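Local structure of probable N-glycosylase/DNA lyase (3N0U) at residues F35-F38 and K39-G42. The protein is probably a DNA repair glycosylase and lyase of the 8-oxoguanine DNA glycosylase family, a mainly helical protein of the helix-hairpin-helix group. Sequence-based numbering, arbitrary orientation.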
ATOM      1  N   PHE A  35      -8.044   3.110   9.297  1.00 18.81           N
ATOM      2  CA  PHE A  35      -7.642   1.788   9.744  1.00 20.12           C
ATOM      3  C   PHE A  35      -8.804   0.880  10.086  1.00 20.98           C
ATOM      4  O   PHE A  35      -8.714  -0.339   9.893  1.00 22.38           O
ATOM      5  CB  PHE A  35      -6.619   1.830  10.878  1.00 22.42           C
ATOM      6  CG  PHE A  35      -5.377   1.134  10.503  1.00 19.77           C
ATOM      7  CD1 PHE A  35      -4.395   1.807   9.814  1.00 25.99           C
ATOM      8  CD2 PHE A  35      -5.251  -0.228  10.700  1.00 25.55           C
ATOM      9  CE1 PHE A  35      -3.265   1.159   9.391  1.00 29.09           C
ATOM     10  CE2 PHE A  35      -4.119  -0.896  10.266  1.00 32.56           C
ATOM     11  CZ  PHE A  35      -3.119  -0.189   9.619  1.00 30.85           C
ATOM     12  N   GLU A  36      -9.900   1.452  10.575  1.00 22.79           N
ATOM     13  CA  GLU A  36     -11.082   0.638  10.864  1.00 23.83           C
ATOM     14  C   GLU A  36     -11.613   0.040   9.565  1.00 23.47           C
ATOM     15  O   GLU A  36     -12.124  -1.078   9.553  1.00 25.49           O
ATOM     16  CB  GLU A  36     -12.150   1.469  11.580  1.00 27.73           C
ATOM     17  CG  GLU A  36     -11.865   1.650  13.057  1.00 36.54           C
ATOM     18  CD  GLU A  36     -12.414   2.959  13.617  1.00 52.31           C
ATOM     19  OE1 GLU A  36     -13.353   3.526  13.007  1.00 48.54           O
ATOM     20  OE2 GLU A  36     -11.902   3.420  14.672  1.00 56.75           O
ATOM     21  N   GLU A  37     -11.479   0.779   8.470  1.00 21.11           N
ATOM     22  CA  GLU A  37     -11.907   0.289   7.168  1.00 22.83           C
ATOM     23  C   GLU A  37     -10.966  -0.827   6.692  1.00 19.35           C
ATOM     24  O   GLU A  37     -11.401  -1.846   6.149  1.00 18.49           O
ATOM     25  CB  GLU A  37     -11.988   1.444   6.160  1.00 20.79           C
ATOM     26  CG  GLU A  37     -13.040   2.504   6.554  1.00 26.53           C
ATOM     27  CD  GLU A  37     -12.942   3.812   5.785  1.00 43.93           C
ATOM     28  OE1 GLU A  37     -12.049   3.944   4.927  1.00 38.73           O
ATOM     29  OE2 GLU A  37     -13.773   4.716   6.051  1.00 51.74           O
ATOM     30  N   PHE A  38      -9.673  -0.664   6.942  1.00 17.27           N
ATOM     31  CA  PHE A  38      -8.720  -1.711   6.591  1.00 16.06           C
ATOM     32  C   PHE A  38      -9.017  -2.981   7.378  1.00 16.11           C
ATOM     33  O   PHE A  38      -9.004  -4.073   6.819  1.00 17.43           O
ATOM     34  CB  PHE A  38      -7.284  -1.288   6.908  1.00 18.17           C
ATOM     35  CG  PHE A  38      -6.797  -0.082   6.128  1.00 16.13           C
ATOM     36  CD1 PHE A  38      -7.391   0.309   4.943  1.00 17.13           C
ATOM     37  CD2 PHE A  38      -5.693   0.605   6.573  1.00 19.82           C
ATOM     38  CE1 PHE A  38      -6.912   1.394   4.236  1.00 19.97           C
ATOM     39  CE2 PHE A  38      -5.203   1.696   5.879  1.00 16.86           C
ATOM     40  CZ  PHE A  38      -5.806   2.086   4.699  1.00 16.99           C
ATOM     41  N   LYS A  39      -9.241  -2.837   8.684  1.00 17.65           N
ATOM     42  CA  LYS A  39      -9.500  -4.001   9.541  1.00 19.56           C
ATOM     43  C   LYS A  39     -10.777  -4.713   9.100  1.00 18.66           C
ATOM     44  O   LYS A  39     -10.845  -5.949   9.125  1.00 20.46           O
ATOM     45  CB  LYS A  39      -9.547  -3.617  11.030  1.00 21.86           C
ATOM     46  CG  LYS A  39      -8.183  -3.216  11.581  1.00 30.62           C
ATOM     47  CD  LYS A  39      -8.135  -3.247  13.103  1.00 54.31           C
ATOM     48  CE  LYS A  39      -6.999  -4.142  13.614  1.00 68.92           C
ATOM     49  NZ  LYS A  39      -5.670  -3.869  12.958  1.00 69.51           N
ATOM     50  N   ARG A  40     -11.769  -3.938   8.676  1.00 19.14           N
ATOM     51  CA  ARG A  40     -13.050  -4.481   8.227  1.00 22.31           C
ATOM     52  C   ARG A  40     -12.832  -5.346   7.000  1.00 17.89           C
ATOM     53  O   ARG A  40     -13.418  -6.418   6.890  1.00 20.86           O
ATOM     54  CB  ARG A  40     -14.075  -3.368   7.930  1.00 25.05           C
ATOM     55  CG  ARG A  40     -15.383  -3.869   7.314  1.00 38.67           C
ATOM     56  CD  ARG A  40     -16.296  -2.720   6.937  1.00 53.47           C
ATOM     57  NE  ARG A  40     -16.393  -1.741   8.017  1.00 71.73           N
ATOM     58  CZ  ARG A  40     -16.243  -0.427   7.867  1.00 85.82           C
ATOM     59  NH1 ARG A  40     -15.998   0.090   6.671  1.00 83.50           N
ATOM     60  NH2 ARG A  40     -16.344   0.376   8.918  1.00 97.73           N
ATOM     61  N   LEU A  41     -11.970  -4.900   6.087  1.00 17.59           N
ATOM     62  CA  LEU A  41     -11.691  -5.660   4.872  1.00 16.76           C
ATOM     63  C   LEU A  41     -11.026  -6.999   5.229  1.00 19.98           C
ATOM     64  O   LEU A  41     -11.428  -8.042   4.749  1.00 21.58           O
ATOM     65  CB  LEU A  41     -10.805  -4.833   3.932  1.00 19.37           C
ATOM     66  CG  LEU A  41     -10.342  -5.556   2.673  1.00 18.73           C
ATOM     67  CD1 LEU A  41     -11.545  -6.047   1.838  1.00 24.13           C
ATOM     68  CD2 LEU A  41      -9.435  -4.686   1.829  1.00 21.11           C
ATOM     69  N   GLY A  42     -10.000  -6.968   6.072  1.00 18.15           N
ATOM     70  CA  GLY A  42      -9.350  -8.199   6.481  1.00 19.36           C
ATOM     71  C   GLY A  42     -10.258  -9.153   7.254  1.00 22.89           C
ATOM     72  O   GLY A  42     -10.171 -10.376   7.095  1.00 27.55           O
TER
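Lys39 lies one turn beyond Phe35 and meets it through a backbone bond, while its aliphatic chain passes loosely by the ring edge. Its amide N donates to Phe35 O at 2.8 Å in a nearly straight bond (164° at the hydrogen). Lys39 CG lies 3.4 Å from the same oxygen. That carbon also approaches the edge of the Phe35 ring, 4.3 Å from CD2. The lysine chain then bends twice, and NZ forms a salt bridge with Glu153. Phe35 is buried, and one face of its ring receives CD2 of Phe38, so the two phenyl groups meet edge to face on the side turned toward Leu207 of helix 202-214 and Arg148 of helix 140-148.

Arg40 lies on the outer side. Its N bonds to Glu36 O at 3.0 Å, and its side chain bends back at chi3 (-47°) to run beside Glu37, bringing NH1 within 3.8 Å of Glu37 CG; Glu37 CA lies over one face of the guanidinium, toward its rim. The charged ends do not touch, with Glu37 OE2 5.2 Å from Arg40 NH1, and the Glu37 carboxylate instead forms a salt bridge with Arg34.

Leu41 N reaches Glu37 O at 3.1 Å, and its side chain packs on Leu50 of helix 47-59. Gly42 N completes the series on Phe38 O. The four successive i to i+4 bonds are those of an alpha-helix, and the buried aromatic and exposed charged residues make it amphipathic, here in the C-terminal part of the long helix 13-44, in a helical fold consistent with the 8-oxoguanine DNA glycosylase family.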